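Bile salt hydrolase/transferase (Clostridium perfringens, PDB 2BJF) hydrolyses the amide bond of glycine- and taurine-conjugated bile salts, releasing free bile acids, and can also act as a bile acid amine N-acyltransferase. Local coordinates at residues 59-64 with 131-136; 27-32 with 314-319; 104-109 with 142-147; 88-93 with 125-130. One frame throughout, in Å; residues are numbered along the deposited sequence. Where two conformers were deposited one is given.

Interaction 1. Residues 59-64 with 131-136; sequences TIFDDY and IPISEN. With DXC ((3alpha,5beta,12alpha)-3,12-dihydroxycholan-24-oic acid), chain B.
F61 and D62 face I133 and S134 across two backbones that stay well apart, with the CA atoms of D62 and S134 6.9 Å from each other. F61 to Y64 form a type I' beta turn, the hairpin link between strands 54-61 and 64-67. The facing residues 131-136 form a loop, and together the two segments make part of the deoxycholate pocket. The F61 ring and I133 carry the apolar part. CG of F61 lies anti to the backbone N (chi1 -167°), which carries the ring out from the hairpin. Its CD2 meets the methyl CG2 of I133 at 3.6 Å. S134 CB comes up in the plane of the ring, at the edge, 3.8 Å from F61 CE2. Both apolar residues also touch the steroid: F61 CD1 is 3.7 Å from C18 of deoxycholate, and I133 CG2 is 3.7 Å from its C7. I133 CD1 approaches Y64 CD2. The Y64 hydroxyl is hydrogen-bonded to N104. On the polar side of the contact, S134 OG gives D62 OD2 a weak hydrogen bond of 3.3 Å. A water lies within hydrogen-bonding distance of D62 OD2 (2.7 Å) and of I133 O, which N41 and S43 also bond.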
# COMPACT_ATOMS: atom_id res chain seq x y z
N THR A 59 12.69 4.47 -36.25
CA THR A 59 12.95 5.71 -36.96
C THR A 59 14.19 5.58 -37.84
O THR A 59 15.05 4.73 -37.60
CB THR A 59 13.07 6.93 -36.00
OG1 THR A 59 13.12 8.14 -36.76
CG2 THR A 59 14.30 6.82 -35.10
N ILE A 60 14.26 6.42 -38.87
CA ILE A 60 15.42 6.46 -39.74
C ILE A 60 16.25 7.68 -39.37
O ILE A 60 15.89 8.82 -39.70
CB ILE A 60 15.03 6.44 -41.24
CG1 ILE A 60 14.17 5.21 -41.55
CG2 ILE A 60 16.28 6.45 -42.12
CD1 ILE A 60 13.37 5.30 -42.84
N PHE A 61 17.35 7.44 -38.66
CA PHE A 61 18.20 8.49 -38.14
C PHE A 61 19.52 8.52 -38.90
O PHE A 61 20.22 7.50 -38.98
CB PHE A 61 18.46 8.27 -36.64
CG PHE A 61 19.06 9.45 -35.93
CD1 PHE A 61 18.24 10.43 -35.37
CD2 PHE A 61 20.44 9.59 -35.82
CE1 PHE A 61 18.79 11.52 -34.70
CE2 PHE A 61 21.00 10.68 -35.16
CZ PHE A 61 20.17 11.65 -34.60
N ASP A 62 19.84 9.68 -39.47
CA ASP A 62 21.03 9.86 -40.30
C ASP A 62 21.11 8.80 -41.41
O ASP A 62 22.18 8.26 -41.71
CB ASP A 62 22.30 9.85 -39.43
CG ASP A 62 23.46 10.61 -40.05
OD1 ASP A 62 23.24 11.75 -40.53
OD2 ASP A 62 24.59 10.08 -40.06
N ASP A 63 19.95 8.52 -42.01
CA ASP A 63 19.78 7.52 -43.09
C ASP A 63 19.84 6.05 -42.62
O ASP A 63 19.83 5.14 -43.45
CB ASP A 63 20.76 7.78 -44.25
CG ASP A 63 20.15 7.51 -45.62
OD1 ASP A 63 19.14 6.78 -45.70
OD2 ASP A 63 20.69 8.02 -46.62
N TYR A 64 19.87 5.83 -41.31
CA TYR A 64 19.97 4.48 -40.76
C TYR A 64 18.76 4.08 -39.91
O TYR A 64 18.37 4.83 -39.01
CB TYR A 64 21.26 4.33 -39.94
CG TYR A 64 21.64 2.89 -39.65
CD1 TYR A 64 22.31 2.12 -40.59
CD2 TYR A 64 21.33 2.31 -38.42
CE1 TYR A 64 22.65 0.80 -40.33
CE2 TYR A 64 21.67 0.99 -38.14
CZ TYR A 64 22.33 0.24 -39.10
OH TYR A 64 22.67 -1.07 -38.84
N ILE A 131 28.48 2.66 -28.93
CA ILE A 131 28.88 3.39 -30.13
C ILE A 131 27.73 4.28 -30.57
O ILE A 131 26.61 3.80 -30.75
CB ILE A 131 29.27 2.42 -31.30
CG1 ILE A 131 30.44 1.49 -30.89
CG2 ILE A 131 29.59 3.19 -32.59
CD1 ILE A 131 31.74 2.20 -30.50
N PRO A 132 27.98 5.60 -30.72
CA PRO A 132 26.93 6.51 -31.18
C PRO A 132 26.45 6.20 -32.60
O PRO A 132 27.26 5.83 -33.45
CB PRO A 132 27.61 7.89 -31.13
CG PRO A 132 29.07 7.60 -31.18
CD PRO A 132 29.25 6.30 -30.46
N ILE A 133 25.15 6.34 -32.82
CA ILE A 133 24.54 6.15 -34.14
C ILE A 133 25.04 7.22 -35.12
O ILE A 133 25.19 6.96 -36.31
CB ILE A 133 22.98 6.13 -34.06
CG1 ILE A 133 22.37 5.64 -35.38
CG2 ILE A 133 22.43 7.49 -33.62
CD1 ILE A 133 20.90 5.27 -35.29
N SER A 134 25.28 8.41 -34.58
CA SER A 134 25.80 9.56 -35.32
C SER A 134 26.40 10.54 -34.32
O SER A 134 25.94 10.60 -33.17
CB SER A 134 24.69 10.23 -36.13
OG SER A 134 25.21 11.19 -37.02
N GLU A 135 27.42 11.27 -34.75
CA GLU A 135 28.13 12.26 -33.92
C GLU A 135 28.71 11.63 -32.64
O GLU A 135 29.42 10.62 -32.71
CB GLU A 135 27.24 13.46 -33.60
CG GLU A 135 26.63 14.13 -34.83
CD GLU A 135 26.10 15.52 -34.54
OE1 GLU A 135 26.61 16.17 -33.61
OE2 GLU A 135 25.19 15.97 -35.27
N ASN A 136 28.40 12.23 -31.49
CA ASN A 136 28.83 11.70 -30.20
C ASN A 136 27.62 11.45 -29.29
O ASN A 136 27.76 11.34 -28.07
CB ASN A 136 29.83 12.65 -29.53
CG ASN A 136 29.21 13.98 -29.12
OD1 ASN A 136 28.20 14.41 -29.68
ND2 ASN A 136 29.83 14.64 -28.15
C1 DXC B . 19.41 9.79 -29.38
C2 DXC B . 19.87 8.35 -29.59
C3 DXC B . 19.54 7.80 -30.99
C4 DXC B . 18.06 7.99 -31.39
C5 DXC B . 17.65 9.44 -31.15
C6 DXC B . 17.94 9.94 -29.73
C7 DXC B . 20.00 6.34 -31.08
C8 DXC B . 19.09 5.35 -30.35
C9 DXC B . 17.60 5.54 -30.63
C10 DXC B . 17.17 7.02 -30.57
C11 DXC B . 16.74 4.79 -29.61
C12 DXC B . 15.23 4.88 -29.85
C13 DXC B . 14.79 6.35 -29.85
C14 DXC B . 15.65 7.19 -30.81
C15 DXC B . 17.04 3.32 -29.31
C16 DXC B . 15.76 2.84 -28.62
C17 DXC B . 14.77 4.01 -28.66
C18 DXC B . 17.90 7.72 -32.89
C19 DXC B . 13.30 3.54 -28.56
O1 DXC B . 14.84 6.91 -28.53
O2 DXC B . 19.61 10.16 -28.01
C20 DXC B . 14.83 4.24 -31.19
C21 DXC B . 13.01 2.88 -27.21
C22 DXC B . 13.24 3.82 -26.02
C23 DXC B . 12.46 3.41 -24.80
O3 DXC B . 11.60 2.50 -24.88
O4 DXC B . 12.69 4.02 -23.73
C24 DXC B . 12.26 4.63 -28.83
O HOH W 1 25.15 7.63 -38.98

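Interaction 2. Residues 27-32 with 314-319; sequences NQSIIF and IKTYKY
An antiparallel strand pair joins the N-terminal part of the chain to its C-terminal part: I30 and F32 of strand 29-33 pair with Y317 and K315 of strand 315-318. Segments 29-32 and 315-318 run at 158° to each other, close to antiparallel. I30 with Y317 and F32 with K315 are hydrogen-bonded pairs, and I31 with T316 between them is a non-hydrogen-bonded pair. Y317 N bonds to I30 O at 2.8 Å, and F32 N to K315 O at 2.7 Å. Each pair has its return bond. On the face of I31 and T316, I31 CG2 meets CG2 of I314, just before the strand, at 3.8 Å. On the other, F32 and the base of K315 cross nearly at right angles.

Beyond the paired residues, Q28 lies over one face of the Y319 ring. Its CG makes a CH-pi contact, 3.7 Å from the ring centroid. A bend at chi2 (-96°) brings NE2 over the same ring, 3.5 Å from Y319 CZ, with the amide tilted 56° from the ring plane. Q28 OE1 is taken by the backbone N of F26. A water bridges Q28 O and Y319 N.

Strand 54-61 pairs with the other edge of 29-33, through S29 with G58 and I31 with G56. Y319 packs on M57 of that strand and reaches strands 275-283 and 288-293 of the second sheet.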
# COMPACT_ATOMS: atom_id res chain seq x y z
N ASN A 27 10.22 10.69 -33.93
CA ASN A 27 9.95 10.69 -35.38
C ASN A 27 9.66 9.28 -35.90
O ASN A 27 10.18 8.86 -36.94
CB ASN A 27 11.11 11.33 -36.15
CG ASN A 27 11.29 12.80 -35.83
OD1 ASN A 27 10.33 13.53 -35.59
ND2 ASN A 27 12.54 13.25 -35.83
N GLN A 28 8.83 8.56 -35.15
CA GLN A 28 8.58 7.15 -35.42
C GLN A 28 7.69 6.90 -36.63
O GLN A 28 6.80 7.70 -36.95
CB GLN A 28 8.01 6.43 -34.19
CG GLN A 28 6.71 7.01 -33.64
CD GLN A 28 6.92 7.97 -32.49
OE1 GLN A 28 7.77 8.85 -32.54
NE2 GLN A 28 6.13 7.80 -31.43
N SER A 29 7.96 5.79 -37.30
CA SER A 29 7.08 5.24 -38.32
C SER A 29 7.18 3.73 -38.21
O SER A 29 8.08 3.20 -37.53
CB SER A 29 7.50 5.71 -39.72
OG SER A 29 8.79 5.24 -40.06
N ILE A 30 6.26 3.02 -38.85
CA ILE A 30 6.34 1.57 -38.92
C ILE A 30 7.20 1.23 -40.14
O ILE A 30 6.86 1.59 -41.27
CB ILE A 30 4.94 0.90 -38.99
CG1 ILE A 30 4.09 1.27 -37.76
CG2 ILE A 30 5.09 -0.61 -39.06
CD1 ILE A 30 3.35 2.59 -37.88
N ILE A 31 8.31 0.56 -39.88
CA ILE A 31 9.34 0.32 -40.90
C ILE A 31 9.38 -1.14 -41.33
O ILE A 31 9.47 -2.05 -40.49
CB ILE A 31 10.75 0.75 -40.38
CG1 ILE A 31 10.75 2.22 -39.97
CG2 ILE A 31 11.83 0.47 -41.43
CD1 ILE A 31 11.99 2.65 -39.20
N PHE A 32 9.31 -1.36 -42.64
CA PHE A 32 9.48 -2.68 -43.24
C PHE A 32 10.81 -2.74 -43.98
O PHE A 32 11.11 -1.88 -44.81
CB PHE A 32 8.33 -3.00 -44.20
CG PHE A 32 8.55 -4.26 -45.01
CD1 PHE A 32 8.29 -5.51 -44.46
CD2 PHE A 32 9.01 -4.19 -46.32
CE1 PHE A 32 8.50 -6.67 -45.20
CE2 PHE A 32 9.22 -5.34 -47.07
CZ PHE A 32 8.96 -6.59 -46.51
N ILE A 314 13.45 -0.15 -48.41
CA ILE A 314 12.75 0.03 -47.14
C ILE A 314 11.40 0.70 -47.43
O ILE A 314 11.33 1.63 -48.23
CB ILE A 314 13.58 0.88 -46.14
CG1 ILE A 314 14.77 0.07 -45.61
CG2 ILE A 314 12.70 1.37 -44.98
CD1 ILE A 314 15.71 0.86 -44.70
N LYS A 315 10.35 0.19 -46.80
CA LYS A 315 9.01 0.76 -46.90
C LYS A 315 8.56 1.23 -45.52
O LYS A 315 8.68 0.49 -44.54
CB LYS A 315 8.03 -0.28 -47.46
CG LYS A 315 6.56 0.13 -47.47
CD LYS A 315 6.25 1.12 -48.58
CE LYS A 315 4.83 1.67 -48.44
NZ LYS A 315 4.44 2.51 -49.62
N THR A 316 8.05 2.45 -45.44
CA THR A 316 7.54 2.99 -44.18
C THR A 316 6.05 3.28 -44.25
O THR A 316 5.52 3.61 -45.32
CB THR A 316 8.29 4.27 -43.72
OG1 THR A 316 8.00 5.35 -44.62
CG2 THR A 316 9.79 4.04 -43.65
N TYR A 317 5.38 3.15 -43.11
CA TYR A 317 3.97 3.52 -42.97
C TYR A 317 3.81 4.57 -41.87
O TYR A 317 4.45 4.49 -40.82
CB TYR A 317 3.11 2.28 -42.68
CG TYR A 317 2.87 1.42 -43.91
CD1 TYR A 317 1.85 1.74 -44.81
CD2 TYR A 317 3.65 0.30 -44.17
CE1 TYR A 317 1.61 0.96 -45.94
CE2 TYR A 317 3.42 -0.49 -45.30
CZ TYR A 317 2.40 -0.15 -46.18
OH TYR A 317 2.18 -0.92 -47.30
N LYS A 318 2.94 5.54 -42.12
CA LYS A 318 2.77 6.71 -41.25
C LYS A 318 2.15 6.37 -39.89
O LYS A 318 1.13 5.70 -39.81
CB LYS A 318 1.96 7.80 -41.95
CG LYS A 318 1.98 9.15 -41.26
CD LYS A 318 1.09 10.17 -41.96
CE LYS A 318 1.01 11.46 -41.15
NZ LYS A 318 0.12 12.47 -41.81
N TYR A 319 2.81 6.86 -38.84
CA TYR A 319 2.35 6.74 -37.46
C TYR A 319 1.01 7.47 -37.29
O TYR A 319 0.93 8.68 -37.51
CB TYR A 319 3.42 7.34 -36.54
CG TYR A 319 3.19 7.24 -35.05
CD1 TYR A 319 3.39 6.04 -34.37
CD2 TYR A 319 2.82 8.37 -34.31
CE1 TYR A 319 3.20 5.96 -32.99
CE2 TYR A 319 2.63 8.29 -32.94
CZ TYR A 319 2.83 7.09 -32.28
OH TYR A 319 2.64 7.01 -30.92
O HOH W 2 5.27 8.41 -39.21

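Interaction 3. Residues 104-109 with 142-147; sequences NFLLWV and LHWMIS. With DXC ((3alpha,5beta,12alpha)-3,12-dihydroxycholan-24-oic acid), chain B.
F105, at the start of helix 105-112, sets its ring obliquely against the indole of W144 in strand 142-147. The rings are neither stacked nor edge-to-face: their planes meet at 43°, with the centroid of the six-membered indole ring 4.3 Å from that of F105. Atom CD2 of F105 sits over the indole face, 3.4 Å from W144 CD2. The opposite indole face carries CB of L142, from the same strand. W144 CG lies anti to its own carbonyl carbon (chi1 -62°), which stands the indole up between F105 and L142. One turn along the helix, V109 and I146 reach toward each other tip to tip, with V109 CG2 4.1 Å from I146 CD1. V109 CG2 also rests on a face of the F105 ring. L142 extends the layer to the ligand, its CD1 lying 3.7 Å from C16 of deoxycholate. The helix thus packs on the sheet at the wall of the bile acid site. The contact is almost wholly apolar. Two polar groups in this buried layer, the backbone N of L106 and W144 NE1, share one water as acceptor, at 3.1 Å and 3.2 Å. That water satisfies both donors and links helix to strand where no direct bond joins them.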
# COMPACT_ATOMS: atom_id res chain seq x y z
N ASN A 104 21.79 -0.70 -32.58
CA ASN A 104 21.62 -1.73 -33.60
C ASN A 104 21.21 -3.10 -33.05
O ASN A 104 20.95 -4.02 -33.83
CB ASN A 104 22.90 -1.86 -34.44
CG ASN A 104 22.65 -2.48 -35.80
OD1 ASN A 104 21.72 -2.09 -36.51
ND2 ASN A 104 23.49 -3.44 -36.18
N PHE A 105 21.13 -3.24 -31.73
CA PHE A 105 20.86 -4.54 -31.12
C PHE A 105 19.55 -5.18 -31.58
O PHE A 105 19.52 -6.36 -31.94
CB PHE A 105 20.90 -4.48 -29.59
CG PHE A 105 20.73 -5.82 -28.92
CD1 PHE A 105 21.81 -6.67 -28.75
CD2 PHE A 105 19.47 -6.24 -28.49
CE1 PHE A 105 21.65 -7.91 -28.14
CE2 PHE A 105 19.30 -7.48 -27.89
CZ PHE A 105 20.39 -8.32 -27.71
N LEU A 106 18.47 -4.40 -31.56
CA LEU A 106 17.15 -4.92 -31.93
C LEU A 106 17.14 -5.44 -33.37
O LEU A 106 16.69 -6.56 -33.63
CB LEU A 106 16.07 -3.85 -31.71
CG LEU A 106 14.67 -4.36 -31.39
CD1 LEU A 106 13.88 -3.31 -30.63
CD2 LEU A 106 13.91 -4.79 -32.63
N LEU A 107 17.66 -4.63 -34.29
CA LEU A 107 17.76 -5.03 -35.70
C LEU A 107 18.69 -6.23 -35.88
O LEU A 107 18.41 -7.11 -36.70
CB LEU A 107 18.21 -3.85 -36.57
CG LEU A 107 18.36 -4.07 -38.08
CD1 LEU A 107 17.06 -4.56 -38.72
CD2 LEU A 107 18.85 -2.80 -38.76
N TRP A 108 19.78 -6.27 -35.12
CA TRP A 108 20.73 -7.39 -35.17
C TRP A 108 20.05 -8.72 -34.82
O TRP A 108 20.31 -9.74 -35.45
CB TRP A 108 21.93 -7.13 -34.25
CG TRP A 108 22.88 -8.28 -34.13
CD1 TRP A 108 23.91 -8.60 -34.98
CD2 TRP A 108 22.91 -9.27 -33.09
NE1 TRP A 108 24.56 -9.72 -34.54
CE2 TRP A 108 23.98 -10.15 -33.38
CE3 TRP A 108 22.14 -9.49 -31.94
CZ2 TRP A 108 24.29 -11.25 -32.56
CZ3 TRP A 108 22.45 -10.58 -31.13
CH2 TRP A 108 23.51 -11.44 -31.45
N VAL A 109 19.17 -8.69 -33.81
CA VAL A 109 18.41 -9.87 -33.41
C VAL A 109 17.46 -10.32 -34.52
O VAL A 109 17.47 -11.48 -34.92
CB VAL A 109 17.62 -9.62 -32.09
CG1 VAL A 109 16.67 -10.78 -31.80
CG2 VAL A 109 18.58 -9.42 -30.93
N LEU A 142 19.03 0.88 -22.38
CA LEU A 142 18.05 -0.12 -22.81
C LEU A 142 18.30 -1.52 -22.26
O LEU A 142 19.43 -1.92 -22.01
CB LEU A 142 18.01 -0.21 -24.34
CG LEU A 142 17.58 1.00 -25.17
CD1 LEU A 142 18.06 0.82 -26.60
CD2 LEU A 142 16.07 1.20 -25.12
N HIS A 143 17.20 -2.26 -22.09
CA HIS A 143 17.22 -3.71 -22.01
C HIS A 143 16.16 -4.27 -22.95
O HIS A 143 15.26 -3.54 -23.38
CB HIS A 143 17.10 -4.22 -20.56
CG HIS A 143 15.78 -3.93 -19.90
ND1 HIS A 143 15.38 -4.58 -18.75
CD2 HIS A 143 14.79 -3.07 -20.21
CE1 HIS A 143 14.19 -4.13 -18.39
NE2 HIS A 143 13.81 -3.21 -19.26
N TRP A 144 16.27 -5.55 -23.29
CA TRP A 144 15.44 -6.12 -24.35
C TRP A 144 14.67 -7.36 -23.92
O TRP A 144 15.18 -8.17 -23.15
CB TRP A 144 16.30 -6.45 -25.58
CG TRP A 144 16.96 -5.25 -26.20
CD1 TRP A 144 16.50 -4.52 -27.26
CD2 TRP A 144 18.20 -4.65 -25.81
NE1 TRP A 144 17.38 -3.50 -27.55
CE2 TRP A 144 18.43 -3.56 -26.67
CE3 TRP A 144 19.14 -4.94 -24.81
CZ2 TRP A 144 19.57 -2.75 -26.57
CZ3 TRP A 144 20.27 -4.12 -24.70
CH2 TRP A 144 20.47 -3.04 -25.58
N MET A 145 13.45 -7.49 -24.43
CA MET A 145 12.69 -8.72 -24.33
C MET A 145 12.58 -9.35 -25.71
O MET A 145 12.29 -8.66 -26.70
CB MET A 145 11.30 -8.47 -23.74
CG MET A 145 10.50 -9.73 -23.48
SD MET A 145 8.99 -9.41 -22.54
CE MET A 145 8.17 -11.00 -22.67
N ILE A 146 12.83 -10.66 -25.78
CA ILE A 146 12.80 -11.40 -27.04
C ILE A 146 11.86 -12.59 -26.87
O ILE A 146 11.93 -13.30 -25.86
CB ILE A 146 14.22 -11.87 -27.46
CG1 ILE A 146 15.17 -10.68 -27.60
CG2 ILE A 146 14.18 -12.66 -28.77
CD1 ILE A 146 16.65 -11.04 -27.66
N SER A 147 10.98 -12.80 -27.85
CA SER A 147 9.96 -13.84 -27.77
C SER A 147 9.67 -14.39 -29.16
O SER A 147 9.82 -13.69 -30.15
CB SER A 147 8.68 -13.26 -27.15
OG SER A 147 7.83 -14.28 -26.67
C1 DXC B . 19.41 9.79 -29.38
C2 DXC B . 19.87 8.35 -29.59
C3 DXC B . 19.54 7.80 -30.99
C4 DXC B . 18.06 7.99 -31.39
C5 DXC B . 17.65 9.44 -31.15
C6 DXC B . 17.94 9.94 -29.73
C7 DXC B . 20.00 6.34 -31.08
C8 DXC B . 19.09 5.35 -30.35
C9 DXC B . 17.60 5.54 -30.63
C10 DXC B . 17.17 7.02 -30.57
C11 DXC B . 16.74 4.79 -29.61
C12 DXC B . 15.23 4.88 -29.85
C13 DXC B . 14.79 6.35 -29.85
C14 DXC B . 15.65 7.19 -30.81
C15 DXC B . 17.04 3.32 -29.31
C16 DXC B . 15.76 2.84 -28.62
C17 DXC B . 14.77 4.01 -28.66
C18 DXC B . 17.90 7.72 -32.89
C19 DXC B . 13.30 3.54 -28.56
O1 DXC B . 14.84 6.91 -28.53
O2 DXC B . 19.61 10.16 -28.01
C20 DXC B . 14.83 4.24 -31.19
C21 DXC B . 13.01 2.88 -27.21
C22 DXC B . 13.24 3.82 -26.02
C23 DXC B . 12.46 3.41 -24.80
O3 DXC B . 11.60 2.50 -24.88
O4 DXC B . 12.69 4.02 -23.73
C24 DXC B . 12.26 4.63 -28.83
O HOH W 3 18.48 -1.69 -29.97

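Interaction 4. Residues 88-93 with 125-130; sequences SYSKED and NANIVD
S90 bridges to V129 at one edge of the two-stranded parallel sheet formed by strands 98-101 and 126-129. It is a single beta bridge, made by the loop 88-93. D130 N bonds almost straight to S90 O at 2.9 Å, with an N-H...O angle of 176°. The companion bond from S90 N to I128 O is weak.

The side chain of S90 does more. Its OG lies between the backbone N and the carbonyl carbon (chi1 69°), which places it between N127 ND2 and E92 O. There it accepts a 2.9 Å hydrogen bond from N127 ND2 and gives its own proton to E92 O at 2.8 Å. S90 OG lies in the N127 amide plane, and N127 ND2 also bonds to N99. Two bonds therefore fix the hydroxyl.

CG2 of V129 packs against the backbone of S90 and E92, and its CG1 is 3.7 Å from D93 OD1. Next to S90, Y89 has CG anti to its carbonyl carbon (chi1 -51°), which puts the ring against I128. The two side chains cross obliquely, with Y89 CD1 3.7 Å from I128 CG2, and Y89 CB touches D130 CB. The Y89 hydroxyl bonds to L142 N, and D130 OD1 to N139. Between the two backbones, a water donates to K91 O at 2.7 Å and to D130 O at 2.6 Å.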
# COMPACT_ATOMS: atom_id res chain seq x y z
N SER A 88 25.16 -1.03 -18.07
CA SER A 88 26.55 -0.69 -18.33
C SER A 88 27.00 -1.22 -19.69
O SER A 88 27.07 -2.43 -19.90
CB SER A 88 27.46 -1.22 -17.22
OG SER A 88 28.83 -0.97 -17.51
N TYR A 89 27.29 -0.30 -20.61
CA TYR A 89 27.85 -0.66 -21.91
C TYR A 89 29.35 -0.42 -21.91
O TYR A 89 29.84 0.47 -21.21
CB TYR A 89 27.21 0.18 -23.02
CG TYR A 89 25.70 0.22 -23.06
CD1 TYR A 89 24.95 -0.95 -23.20
CD2 TYR A 89 25.02 1.44 -22.99
CE1 TYR A 89 23.56 -0.91 -23.25
CE2 TYR A 89 23.63 1.49 -23.04
CZ TYR A 89 22.91 0.32 -23.17
OH TYR A 89 21.53 0.37 -23.23
N SER A 90 30.08 -1.20 -22.71
CA SER A 90 31.50 -0.95 -22.93
C SER A 90 31.68 0.29 -23.81
O SER A 90 30.84 0.57 -24.67
CB SER A 90 32.19 -2.17 -23.54
OG SER A 90 31.77 -2.39 -24.88
N LYS A 91 32.77 1.02 -23.59
CA LYS A 91 33.06 2.24 -24.35
C LYS A 91 33.53 1.93 -25.77
O LYS A 91 33.30 2.72 -26.69
CB LYS A 91 34.12 3.08 -23.63
CG LYS A 91 33.72 3.55 -22.23
CD LYS A 91 34.78 4.46 -21.60
CE LYS A 91 36.05 3.70 -21.22
NZ LYS A 91 35.85 2.73 -20.11
N GLU A 92 34.18 0.78 -25.94
CA GLU A 92 34.68 0.34 -27.23
C GLU A 92 34.50 -1.17 -27.39
O GLU A 92 34.09 -1.85 -26.44
CB GLU A 92 36.16 0.74 -27.43
CG GLU A 92 37.10 0.36 -26.28
CD GLU A 92 37.08 1.36 -25.13
OE1 GLU A 92 37.30 2.57 -25.38
OE2 GLU A 92 36.84 0.94 -23.98
N ASP A 93 34.77 -1.69 -28.59
CA ASP A 93 34.71 -3.12 -28.86
C ASP A 93 35.62 -3.91 -27.92
O ASP A 93 36.74 -3.49 -27.63
CB ASP A 93 35.10 -3.42 -30.31
CG ASP A 93 34.05 -2.99 -31.32
OD1 ASP A 93 32.92 -2.62 -30.91
OD2 ASP A 93 34.34 -3.04 -32.53
N ASN A 125 28.52 -15.18 -26.35
CA ASN A 125 29.77 -14.45 -26.54
C ASN A 125 29.56 -13.01 -27.02
O ASN A 125 30.45 -12.39 -27.60
CB ASN A 125 30.69 -15.21 -27.50
CG ASN A 125 32.13 -14.73 -27.46
OD1 ASN A 125 32.68 -14.47 -26.39
ND2 ASN A 125 32.74 -14.60 -28.63
N ALA A 126 28.37 -12.46 -26.75
CA ALA A 126 28.03 -11.12 -27.20
C ALA A 126 28.38 -10.03 -26.18
O ALA A 126 28.49 -10.30 -24.98
CB ALA A 126 26.56 -11.03 -27.60
N ASN A 127 28.57 -8.82 -26.69
CA ASN A 127 28.82 -7.64 -25.87
C ASN A 127 28.16 -6.43 -26.51
O ASN A 127 28.29 -6.21 -27.72
CB ASN A 127 30.33 -7.39 -25.72
CG ASN A 127 30.63 -6.09 -24.99
OD1 ASN A 127 30.39 -5.96 -23.79
ND2 ASN A 127 31.17 -5.12 -25.72
N ILE A 128 27.45 -5.64 -25.71
CA ILE A 128 26.78 -4.45 -26.21
C ILE A 128 27.65 -3.21 -25.96
O ILE A 128 28.02 -2.92 -24.82
CB ILE A 128 25.35 -4.31 -25.64
CG1 ILE A 128 24.53 -5.56 -26.00
CG2 ILE A 128 24.67 -3.06 -26.20
CD1 ILE A 128 23.22 -5.70 -25.25
N VAL A 129 27.98 -2.50 -27.04
CA VAL A 129 28.93 -1.40 -26.99
C VAL A 129 28.26 -0.04 -27.25
O VAL A 129 27.40 0.09 -28.12
CB VAL A 129 30.13 -1.64 -27.97
CG1 VAL A 129 29.65 -1.90 -29.40
CG2 VAL A 129 31.13 -0.50 -27.92
N ASP A 130 28.67 0.97 -26.48
CA ASP A 130 28.08 2.31 -26.56
C ASP A 130 28.69 3.13 -27.70
O ASP A 130 29.33 4.16 -27.48
CB ASP A 130 28.23 3.04 -25.21
CG ASP A 130 27.29 4.23 -25.07
OD1 ASP A 130 26.45 4.46 -25.96
OD2 ASP A 130 27.39 4.93 -24.04
O HOH W 4 31.73 4.92 -26.74

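Overall arrangement
Residues 27-32 come first along the chain, then 59-64, 88-93, 104-109, 125-130, 131-136, 142-147 and finally 314-319. Interaction 2 thus spans the other three. Interactions 1, 2 and 3 all reach the large antiparallel sheet, and interactions 1 and 2 meet on its neighbouring strands 54-61 and 29-33, their centres about 16 Å apart. Interactions 1 and 3 both touch deoxycholate and are joined by a hydrogen bond between Y64 and N104. Interactions 3 and 4, centres about 14 Å apart, meet where I128 packs on W144 and F105. Interactions 2 and 4 are farthest apart, with centres about 28 Å apart. Interactions 1 and 3 line the bile acid pocket, while 2 and 4 lie beyond them, on strand 29-33 and on the small parallel sheet.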